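PDB 5DIY: hyaluronidase from Thermobaculum terrenum, which probably acts as a family 84 glycoside hydrolase that removes O-linked N-acetylglucosamine from proteins. Local coordinates for residues C[21-26]-C[36-41]; C[25-30]-C[68-73]; C[387-392]-C[442-447]. All blocks are in the same frame, centred on the assembly; numbering follows the deposited sequence.

Contact 1 (C[21-26]-C[36-41])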
loop_
_atom_site.group_PDB
_atom_site.type_symbol
_atom_site.label_atom_id
_atom_site.label_comp_id
_atom_site.label_asym_id
_atom_site.label_seq_id
_atom_site.Cartn_x
_atom_site.Cartn_y
_atom_site.Cartn_z
ATOM N N GLN C 21 9.495 17.816 -7.596
ATOM C CA GLN C 21 8.404 18.224 -8.483
ATOM C C GLN C 21 7.103 17.439 -8.244
ATOM O O GLN C 21 6.007 17.987 -8.370
ATOM C CB GLN C 21 8.834 18.082 -9.954
ATOM C CG GLN C 21 7.885 18.731 -10.949
ATOM C CD GLN C 21 7.676 20.208 -10.662
ATOM O OE1 GLN C 21 8.643 20.951 -10.436
ATOM N NE2 GLN C 21 6.411 20.638 -10.641
ATOM N N GLU C 22 7.244 16.159 -7.916
ATOM C CA GLU C 22 6.097 15.291 -7.603
ATOM C C GLU C 22 5.392 15.748 -6.323
ATOM O O GLU C 22 4.165 15.764 -6.257
ATOM C CB GLU C 22 6.556 13.836 -7.480
ATOM C CG GLU C 22 7.050 13.261 -8.799
ATOM C CD GLU C 22 7.783 11.935 -8.677
ATOM O OE1 GLU C 22 8.348 11.621 -7.615
ATOM O OE2 GLU C 22 7.803 11.191 -9.674
ATOM N N ARG C 23 6.175 16.145 -5.322
ATOM C CA ARG C 23 5.627 16.729 -4.089
ATOM C C ARG C 23 4.843 18.004 -4.363
ATOM O O ARG C 23 3.724 18.153 -3.876
ATOM C CB ARG C 23 6.737 17.004 -3.080
ATOM C CG ARG C 23 7.303 15.736 -2.481
ATOM C CD ARG C 23 8.631 15.993 -1.807
ATOM N NE ARG C 23 9.184 14.772 -1.241
ATOM C CZ ARG C 23 10.461 14.586 -0.915
ATOM N NH1 ARG C 23 11.373 15.543 -1.096
ATOM N NH2 ARG C 23 10.841 13.420 -0.401
ATOM N N LEU C 24 5.421 18.900 -5.161
ATOM C CA LEU C 24 4.757 20.158 -5.522
ATOM C C LEU C 24 3.450 19.895 -6.269
ATOM O O LEU C 24 2.433 20.523 -5.987
ATOM C CB LEU C 24 5.677 21.042 -6.375
ATOM C CG LEU C 24 6.925 21.599 -5.683
ATOM C CD1 LEU C 24 7.939 22.061 -6.718
ATOM C CD2 LEU C 24 6.571 22.724 -4.723
ATOM N N ASP C 25 3.505 18.963 -7.220
ATOM C CA ASP C 25 2.327 18.498 -7.959
ATOM C C ASP C 25 1.292 17.829 -7.033
ATOM O O ASP C 25 0.098 18.101 -7.134
ATOM C CB ASP C 25 2.773 17.528 -9.057
ATOM C CG ASP C 25 1.622 17.029 -9.902
ATOM O OD1 ASP C 25 1.227 17.736 -10.854
ATOM O OD2 ASP C 25 1.119 15.922 -9.612
ATOM N N MET C 26 1.748 16.964 -6.130
ATOM C CA MET C 26 0.854 16.348 -5.142
ATOM C C MET C 26 0.129 17.394 -4.290
ATOM O O MET C 26 -1.044 17.209 -3.968
ATOM C CB MET C 26 1.610 15.361 -4.240
ATOM C CG MET C 26 0.715 14.466 -3.383
ATOM S SD MET C 26 -0.443 13.431 -4.317
ATOM C CE MET C 26 0.674 12.276 -5.098
ATOM N N ASN C 36 -5.621 18.671 3.555
ATOM C CA ASN C 36 -5.055 19.893 4.154
ATOM C C ASN C 36 -3.802 19.692 5.018
ATOM O O ASN C 36 -3.441 20.582 5.795
ATOM C CB ASN C 36 -6.137 20.593 4.983
ATOM C CG ASN C 36 -6.484 19.841 6.253
ATOM O OD1 ASN C 36 -6.118 18.676 6.423
ATOM N ND2 ASN C 36 -7.193 20.502 7.150
ATOM N N ALA C 37 -3.141 18.541 4.887
ATOM C CA ALA C 37 -2.025 18.212 5.773
ATOM C C ALA C 37 -1.028 17.273 5.113
ATOM O O ALA C 37 -1.418 16.261 4.539
ATOM C CB ALA C 37 -2.559 17.591 7.054
ATOM N N TYR C 38 0.258 17.612 5.208
ATOM C CA TYR C 38 1.331 16.790 4.668
ATOM C C TYR C 38 2.405 16.596 5.715
ATOM O O TYR C 38 2.828 17.568 6.337
ATOM C CB TYR C 38 1.939 17.454 3.434
ATOM C CG TYR C 38 3.221 16.820 2.950
ATOM C CD1 TYR C 38 3.199 15.646 2.193
ATOM C CD2 TYR C 38 4.461 17.404 3.228
ATOM C CE1 TYR C 38 4.373 15.068 1.738
ATOM C CE2 TYR C 38 5.640 16.822 2.787
ATOM C CZ TYR C 38 5.591 15.662 2.035
ATOM O OH TYR C 38 6.760 15.096 1.587
ATOM N N ILE C 39 2.859 15.352 5.887
ATOM C CA ILE C 39 4.002 15.051 6.746
ATOM C C ILE C 39 5.183 14.575 5.901
ATOM O O ILE C 39 5.072 13.601 5.140
ATOM C CB ILE C 39 3.674 13.994 7.823
ATOM C CG1 ILE C 39 2.666 14.556 8.832
ATOM C CG2 ILE C 39 4.941 13.569 8.569
ATOM C CD1 ILE C 39 1.946 13.504 9.646
ATOM N N TYR C 40 6.314 15.257 6.059
ATOM C CA TYR C 40 7.569 14.835 5.449
ATOM C C TYR C 40 8.239 13.805 6.348
ATOM O O TYR C 40 8.678 14.143 7.449
ATOM C CB TYR C 40 8.499 16.031 5.241
ATOM C CG TYR C 40 9.794 15.646 4.599
ATOM C CD1 TYR C 40 9.911 15.593 3.217
ATOM C CD2 TYR C 40 10.907 15.301 5.370
ATOM C CE1 TYR C 40 11.101 15.224 2.614
ATOM C CE2 TYR C 40 12.102 14.929 4.773
ATOM C CZ TYR C 40 12.188 14.896 3.390
ATOM O OH TYR C 40 13.361 14.527 2.777
ATOM N N ALA C 41 8.309 12.550 5.888
ATOM C CA ALA C 41 8.963 11.480 6.649
ATOM C C ALA C 41 9.470 10.282 5.821
ATOM O O ALA C 41 9.296 9.139 6.241
ATOM C CB ALA C 41 8.006 10.987 7.732
#
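With CG anti to its carbonyl carbon (chi1 -71°) and the chain extended from there to NE, Arg23 carries its guanidinium off helix 20-32 to two tyrosines of strand 37-40. Tyr38 and Tyr40 both hold CG anti to the backbone N, which swings their rings out from the strand to meet it. The two tyrosines meet the arginine in different ways. Tyr40 presents its CE1 corner to one face of the guanidinium, 3.5 Å from Arg23 NH2 and 3.6 Å from Arg23 CZ, offset toward the rim of the group. Ring and guanidinium planes stand 74° apart, and Arg23 NH1 lies in the plane of the Tyr40 ring at its edge, so the two groups do not stack. Tyr38 instead offers its phenol oxygen: Tyr38 OH comes 3.7 Å from Arg23 NE and 4.0 Å from Arg23 CD, too far for a hydrogen bond to that nitrogen. Both groups turn to Glu11 of strand 6-11, whose OE1 forms a salt bridge with Arg23 NE and a hydrogen bond with Tyr38 OH. The hydroxyl of Tyr40 is held separately by Asp45. In this buried contact within the first beta-alpha-beta unit, one carboxylate oxygen binds both groups and probably offsets part of the arginine's charge, which would fix the guanidinium and the phenol relative to each other.

Contact 2 (C[25-30]-C[68-73])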
loop_
_atom_site.group_PDB
_atom_site.type_symbol
_atom_site.label_atom_id
_atom_site.label_comp_id
_atom_site.label_asym_id
_atom_site.label_seq_id
_atom_site.Cartn_x
_atom_site.Cartn_y
_atom_site.Cartn_z
ATOM N N ASP C 25 3.505 18.963 -7.220
ATOM C CA ASP C 25 2.327 18.498 -7.959
ATOM C C ASP C 25 1.292 17.829 -7.033
ATOM O O ASP C 25 0.098 18.101 -7.134
ATOM C CB ASP C 25 2.773 17.528 -9.057
ATOM C CG ASP C 25 1.622 17.029 -9.902
ATOM O OD1 ASP C 25 1.227 17.736 -10.854
ATOM O OD2 ASP C 25 1.119 15.922 -9.612
ATOM N N MET C 26 1.748 16.964 -6.130
ATOM C CA MET C 26 0.854 16.348 -5.142
ATOM C C MET C 26 0.129 17.394 -4.290
ATOM O O MET C 26 -1.044 17.209 -3.968
ATOM C CB MET C 26 1.610 15.361 -4.240
ATOM C CG MET C 26 0.715 14.466 -3.383
ATOM S SD MET C 26 -0.443 13.431 -4.317
ATOM C CE MET C 26 0.674 12.276 -5.098
ATOM N N PHE C 27 0.803 18.497 -3.941
ATOM C CA PHE C 27 0.150 19.560 -3.160
ATOM C C PHE C 27 -1.019 20.193 -3.917
ATOM O O PHE C 27 -2.028 20.554 -3.302
ATOM C CB PHE C 27 1.139 20.648 -2.709
ATOM C CG PHE C 27 2.216 20.171 -1.756
ATOM C CD1 PHE C 27 2.102 18.977 -1.031
ATOM C CD2 PHE C 27 3.349 20.952 -1.559
ATOM C CE1 PHE C 27 3.105 18.573 -0.160
ATOM C CE2 PHE C 27 4.356 20.549 -0.686
ATOM C CZ PHE C 27 4.235 19.359 0.014
ATOM N N GLU C 28 -0.891 20.313 -5.238
ATOM C CA GLU C 28 -1.995 20.791 -6.085
ATOM C C GLU C 28 -3.147 19.784 -6.121
ATOM O O GLU C 28 -4.306 20.170 -5.984
ATOM C CB GLU C 28 -1.509 21.104 -7.503
ATOM C CG GLU C 28 -0.579 22.311 -7.561
ATOM C CD GLU C 28 0.101 22.509 -8.906
ATOM O OE1 GLU C 28 0.101 21.585 -9.753
ATOM O OE2 GLU C 28 0.663 23.606 -9.108
ATOM N N PHE C 29 -2.827 18.500 -6.295
ATOM C CA PHE C 29 -3.825 17.425 -6.185
ATOM C C PHE C 29 -4.521 17.431 -4.813
ATOM O O PHE C 29 -5.747 17.284 -4.730
ATOM C CB PHE C 29 -3.182 16.056 -6.458
ATOM C CG PHE C 29 -4.086 14.885 -6.160
ATOM C CD1 PHE C 29 -4.978 14.414 -7.118
ATOM C CD2 PHE C 29 -4.041 14.251 -4.918
ATOM C CE1 PHE C 29 -5.813 13.338 -6.840
ATOM C CE2 PHE C 29 -4.876 13.177 -4.636
ATOM C CZ PHE C 29 -5.763 12.720 -5.601
ATOM N N MET C 30 -3.738 17.604 -3.750
ATOM C CA MET C 30 -4.286 17.693 -2.390
ATOM C C MET C 30 -5.298 18.837 -2.243
ATOM O O MET C 30 -6.388 18.634 -1.702
ATOM C CB MET C 30 -3.160 17.836 -1.356
ATOM C CG MET C 30 -2.414 16.541 -1.089
ATOM S SD MET C 30 -0.935 16.771 -0.092
ATOM C CE MET C 30 -1.653 16.910 1.545
ATOM N N ILE C 68 7.481 24.152 1.614
ATOM C CA ILE C 68 6.727 24.795 2.691
ATOM C C ILE C 68 5.868 25.933 2.141
ATOM O O ILE C 68 4.706 26.072 2.527
ATOM C CB ILE C 68 7.660 25.264 3.845
ATOM C CG1 ILE C 68 8.227 24.050 4.594
ATOM C CG2 ILE C 68 6.919 26.144 4.845
ATOM C CD1 ILE C 68 9.543 24.308 5.295
ATOM N N GLU C 69 6.428 26.729 1.230
ATOM C CA GLU C 69 5.680 27.831 0.608
ATOM C C GLU C 69 4.562 27.325 -0.310
ATOM O O GLU C 69 3.469 27.892 -0.319
ATOM C CB GLU C 69 6.620 28.789 -0.135
ATOM C CG GLU C 69 7.455 29.643 0.821
ATOM C CD GLU C 69 8.489 30.525 0.131
ATOM O OE1 GLU C 69 8.594 30.498 -1.116
ATOM O OE2 GLU C 69 9.205 31.252 0.852
ATOM N N LYS C 70 4.828 26.256 -1.065
ATOM C CA LYS C 70 3.800 25.650 -1.919
ATOM C C LYS C 70 2.652 25.083 -1.079
ATOM O O LYS C 70 1.482 25.325 -1.383
ATOM C CB LYS C 70 4.396 24.559 -2.818
ATOM C CG LYS C 70 3.430 23.975 -3.852
ATOM C CD LYS C 70 3.022 25.002 -4.895
ATOM C CE LYS C 70 2.164 24.377 -5.982
ATOM N NZ LYS C 70 1.850 25.361 -7.056
ATOM N N ALA C 71 3.003 24.345 -0.025
ATOM C CA ALA C 71 2.027 23.815 0.931
ATOM C C ALA C 71 1.106 24.907 1.472
ATOM O O ALA C 71 -0.121 24.750 1.477
ATOM C CB ALA C 71 2.744 23.119 2.081
ATOM N N GLY C 72 1.699 26.013 1.915
ATOM C CA GLY C 72 0.938 27.144 2.432
ATOM C C GLY C 72 0.004 27.736 1.400
ATOM O O GLY C 72 -1.167 27.988 1.690
ATOM N N SER C 73 0.514 27.939 0.185
ATOM C CA SER C 73 -0.300 28.451 -0.929
ATOM C C SER C 73 -1.432 27.495 -1.337
ATOM O O SER C 73 -2.419 27.930 -1.920
ATOM C CB SER C 73 0.579 28.771 -2.151
ATOM O OG SER C 73 1.082 27.592 -2.761
#
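Phe27 and Lys70 meet in the groove between helices 20-32 and 58-73, with the lysine chain lying against the rim of the phenyl ring. Lys70 CG sits 3.8 Å from Phe27 CD2, at the ring edge, and Lys70 CB is in the ring plane as well, so the aliphatic part of the lysine meets the aromatic hydrogens and not the pi face. That face is turned to the next residue: Ala71 CB lies over it, 4.1 Å from Phe27 CE2, while the backbone Ala71 N approaches Phe27 CD2 to 3.7 Å. The ring thus rests against Lys70 at its edge and Ala71 over a face. Beyond this apolar step the lysine changes direction. Its CG is anti to the backbone N, but a bend at the next bond (chi2 66°) turns the rest of the chain outward to Glu28, whose own chain is extended beyond CG. Lys70 NZ donates to Glu28 OE2 at 2.9 Å in a salt bridge that uses the anti side of the carboxylate oxygen, 24° out of its plane. The methylene groups run close too, Lys70 CE being 3.8 Å from Glu28 CG. Glu28 is exposed whereas Phe27 and Ala71 are buried, so the ion pair closes the outer side of an otherwise apolar seam. The axes of the two segments approach to 9.5 Å and run nearly parallel, at 14°. Neighbouring helices of like direction, packed side by side around a closed parallel sheet, apolar toward the sheet and, in this pair, charged at the outer surface, are the outer layer of a TIM barrel, here the helices that follow its first two strands.

Contact 3 (C[387-392]-C[442-447]); sequences DQAMIT and RNFLQQ
Ala389 is the one residue of segment 387-392 that reaches segment 442-447, and its methyl group lands between Leu445 and Phe444. Followed from its start, the helix first gives Gln388, whose side chain leads away to Tyr421 of helix 412-428 but whose carbonyl oxygen has a double duty further along. At Ala389 the bond to CB points at the other helix, and the small side chain lets the backbones draw in to 6.8 Å between Ala389 CA and Leu445 CA. Its CB is met by Leu445 CD2 at 3.6 Å: with CG anti to the carbonyl carbon (chi1 -66°) and chi2 at 171°, the leucine directs this branch to the alanine. The Phe444 ring comes in obliquely and less closely, Phe444 CE2 lying 4.4 Å from Ala389 CB. Met390 turns off the interface to Leu344 and Leu347 of helix 340-362, so adjacent residues serve two different neighbours. One turn after Gln388, Thr392 folds its hydroxyl back along the helix, and Thr392 OG1 donates to Gln388 O at 2.9 Å with a C=O to donor angle of 145°. Thr392 N binds the same oxygen at 3.0 Å from the opposite face of the carbonyl plane, which gives this acceptor two grips and satisfies the hydroxyl inside its own helix. The other helix has further neighbours too: the Phe444 ring stacks on Phe328 of helix 322-336, and Leu445 also touches Leu422 and Leu426 of helix 412-428. A buried alanine seated against a leucine and a phenylalanine, both shared with further helices, is close helix-to-helix packing in the helical region after the barrel, consistent with the C-terminal helical domain of bacterial GH84 enzymes.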
loop_
_atom_site.group_PDB
_atom_site.type_symbol
_atom_site.label_atom_id
_atom_site.label_comp_id
_atom_site.label_asym_id
_atom_site.label_seq_id
_atom_site.Cartn_x
_atom_site.Cartn_y
_atom_site.Cartn_z
ATOM N N ASP C 387 -4.514 -17.618 -23.928
ATOM C CA ASP C 387 -4.783 -17.860 -25.342
ATOM C C ASP C 387 -4.261 -19.232 -25.798
ATOM O O ASP C 387 -4.946 -19.962 -26.512
ATOM C CB ASP C 387 -4.155 -16.737 -26.188
ATOM C CG ASP C 387 -4.889 -16.489 -27.494
ATOM O OD1 ASP C 387 -5.954 -17.095 -27.748
ATOM O OD2 ASP C 387 -4.385 -15.662 -28.287
ATOM N N GLN C 388 -3.056 -19.586 -25.358
ATOM C CA GLN C 388 -2.502 -20.915 -25.614
ATOM C C GLN C 388 -3.226 -22.038 -24.853
ATOM O O GLN C 388 -3.329 -23.152 -25.364
ATOM C CB GLN C 388 -0.997 -20.935 -25.334
ATOM C CG GLN C 388 -0.205 -20.025 -26.273
ATOM C CD GLN C 388 -0.297 -20.454 -27.722
ATOM O OE1 GLN C 388 -0.249 -21.643 -28.024
ATOM N NE2 GLN C 388 -0.445 -19.489 -28.623
ATOM N N ALA C 389 -3.731 -21.753 -23.652
ATOM C CA ALA C 389 -4.598 -22.711 -22.939
ATOM C C ALA C 389 -5.889 -22.991 -23.710
ATOM O O ALA C 389 -6.350 -24.131 -23.757
ATOM C CB ALA C 389 -4.922 -22.218 -21.535
ATOM N N MET C 390 -6.458 -21.942 -24.302
ATOM C CA MET C 390 -7.628 -22.043 -25.184
ATOM C C MET C 390 -7.390 -23.016 -26.336
ATOM O O MET C 390 -8.220 -23.889 -26.609
ATOM C CB MET C 390 -7.976 -20.654 -25.737
ATOM C CG MET C 390 -9.130 -20.587 -26.728
ATOM S SD MET C 390 -10.695 -20.790 -25.883
ATOM C CE MET C 390 -11.786 -21.014 -27.285
ATOM N N ILE C 391 -6.247 -22.863 -26.995
ATOM C CA ILE C 391 -5.886 -23.712 -28.122
ATOM C C ILE C 391 -5.732 -25.158 -27.665
ATOM O O ILE C 391 -6.210 -26.079 -28.333
ATOM C CB ILE C 391 -4.589 -23.227 -28.810
ATOM C CG1 ILE C 391 -4.813 -21.859 -29.464
ATOM C CG2 ILE C 391 -4.122 -24.228 -29.866
ATOM C CD1 ILE C 391 -3.541 -21.059 -29.622
ATOM N N THR C 392 -5.075 -25.348 -26.523
ATOM C CA THR C 392 -4.833 -26.683 -25.991
ATOM C C THR C 392 -6.147 -27.404 -25.683
ATOM O O THR C 392 -6.354 -28.523 -26.154
ATOM C CB THR C 392 -3.922 -26.629 -24.745
ATOM O OG1 THR C 392 -2.696 -25.981 -25.091
ATOM C CG2 THR C 392 -3.619 -28.030 -24.215
ATOM N N ARG C 442 -1.834 -18.410 -13.135
ATOM C CA ARG C 442 -0.795 -19.431 -12.948
ATOM C C ARG C 442 -1.383 -20.800 -12.629
ATOM O O ARG C 442 -1.112 -21.777 -13.345
ATOM C CB ARG C 442 0.173 -19.026 -11.835
ATOM C CG ARG C 442 1.399 -19.915 -11.701
ATOM C CD ARG C 442 2.128 -19.652 -10.392
ATOM N NE ARG C 442 2.656 -18.293 -10.360
ATOM C CZ ARG C 442 3.784 -17.890 -10.942
ATOM N NH1 ARG C 442 4.552 -18.739 -11.610
ATOM N NH2 ARG C 442 4.151 -16.614 -10.848
ATOM N N ASN C 443 -2.198 -20.864 -11.571
ATOM C CA ASN C 443 -2.760 -22.141 -11.106
ATOM C C ASN C 443 -3.689 -22.768 -12.149
ATOM O O ASN C 443 -3.717 -23.982 -12.293
ATOM C CB ASN C 443 -3.493 -21.997 -9.756
ATOM C CG ASN C 443 -2.577 -21.567 -8.607
ATOM O OD1 ASN C 443 -1.360 -21.751 -8.637
ATOM N ND2 ASN C 443 -3.177 -20.986 -7.577
ATOM N N PHE C 444 -4.427 -21.937 -12.883
ATOM C CA PHE C 444 -5.260 -22.426 -13.977
ATOM C C PHE C 444 -4.403 -23.064 -15.068
ATOM O O PHE C 444 -4.689 -24.171 -15.503
ATOM C CB PHE C 444 -6.132 -21.310 -14.565
ATOM C CG PHE C 444 -6.988 -21.756 -15.728
ATOM C CD1 PHE C 444 -8.038 -22.650 -15.528
ATOM C CD2 PHE C 444 -6.746 -21.275 -17.020
ATOM C CE1 PHE C 444 -8.833 -23.067 -16.595
ATOM C CE2 PHE C 444 -7.529 -21.690 -18.092
ATOM C CZ PHE C 444 -8.575 -22.589 -17.880
ATOM N N LEU C 445 -3.347 -22.370 -15.479
ATOM C CA LEU C 445 -2.429 -22.879 -16.506
ATOM C C LEU C 445 -1.717 -24.169 -16.088
ATOM O O LEU C 445 -1.576 -25.100 -16.897
ATOM C CB LEU C 445 -1.421 -21.787 -16.914
ATOM C CG LEU C 445 -2.051 -20.586 -17.632
ATOM C CD1 LEU C 445 -1.058 -19.443 -17.804
ATOM C CD2 LEU C 445 -2.651 -20.986 -18.970
ATOM N N GLN C 446 -1.289 -24.242 -14.829
ATOM C CA GLN C 446 -0.683 -25.462 -14.301
ATOM C C GLN C 446 -1.660 -26.642 -14.374
ATOM O O GLN C 446 -1.258 -27.770 -14.663
ATOM C CB GLN C 446 -0.214 -25.261 -12.856
ATOM C CG GLN C 446 0.569 -26.432 -12.254
ATOM C CD GLN C 446 1.945 -26.607 -12.883
ATOM O OE1 GLN C 446 2.764 -25.695 -12.866
ATOM N NE2 GLN C 446 2.199 -27.770 -13.441
ATOM N N GLN C 447 -2.936 -26.372 -14.111
ATOM C CA GLN C 447 -3.970 -27.393 -14.178
ATOM C C GLN C 447 -4.255 -27.830 -15.624
ATOM O O GLN C 447 -4.581 -28.997 -15.856
ATOM C CB GLN C 447 -5.249 -26.920 -13.455
ATOM C CG GLN C 447 -6.328 -27.992 -13.270
ATOM C CD GLN C 447 -5.819 -29.292 -12.664
ATOM O OE1 GLN C 447 -6.095 -30.383 -13.168
ATOM N NE2 GLN C 447 -5.071 -29.185 -11.592
#

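Overall arrangement
Contacts 1 and 2 are two aspects of one barrel region. They share Asp25 and Met26 on helix 20-32, and their centres are 6 Å apart. Inward, this helix meets strand 37-40; along the barrel's outer surface it meets helix 58-73. Phe27 joins the two by an edge-to-face contact with Tyr38, where Phe27 CE1 comes 3.6 Å from Tyr38 CG. Contact 1 is nearer the sugar site without touching the sugar: the side chain of Tyr38 is about 8 Å from Gly12, which binds N-acetylglucosamine, and that of Tyr40 about 13 Å from the bound sugar. Contact 3 belongs to the helical region across the molecule, its centre 45 Å from contact 1's and 49 Å from contact 2's.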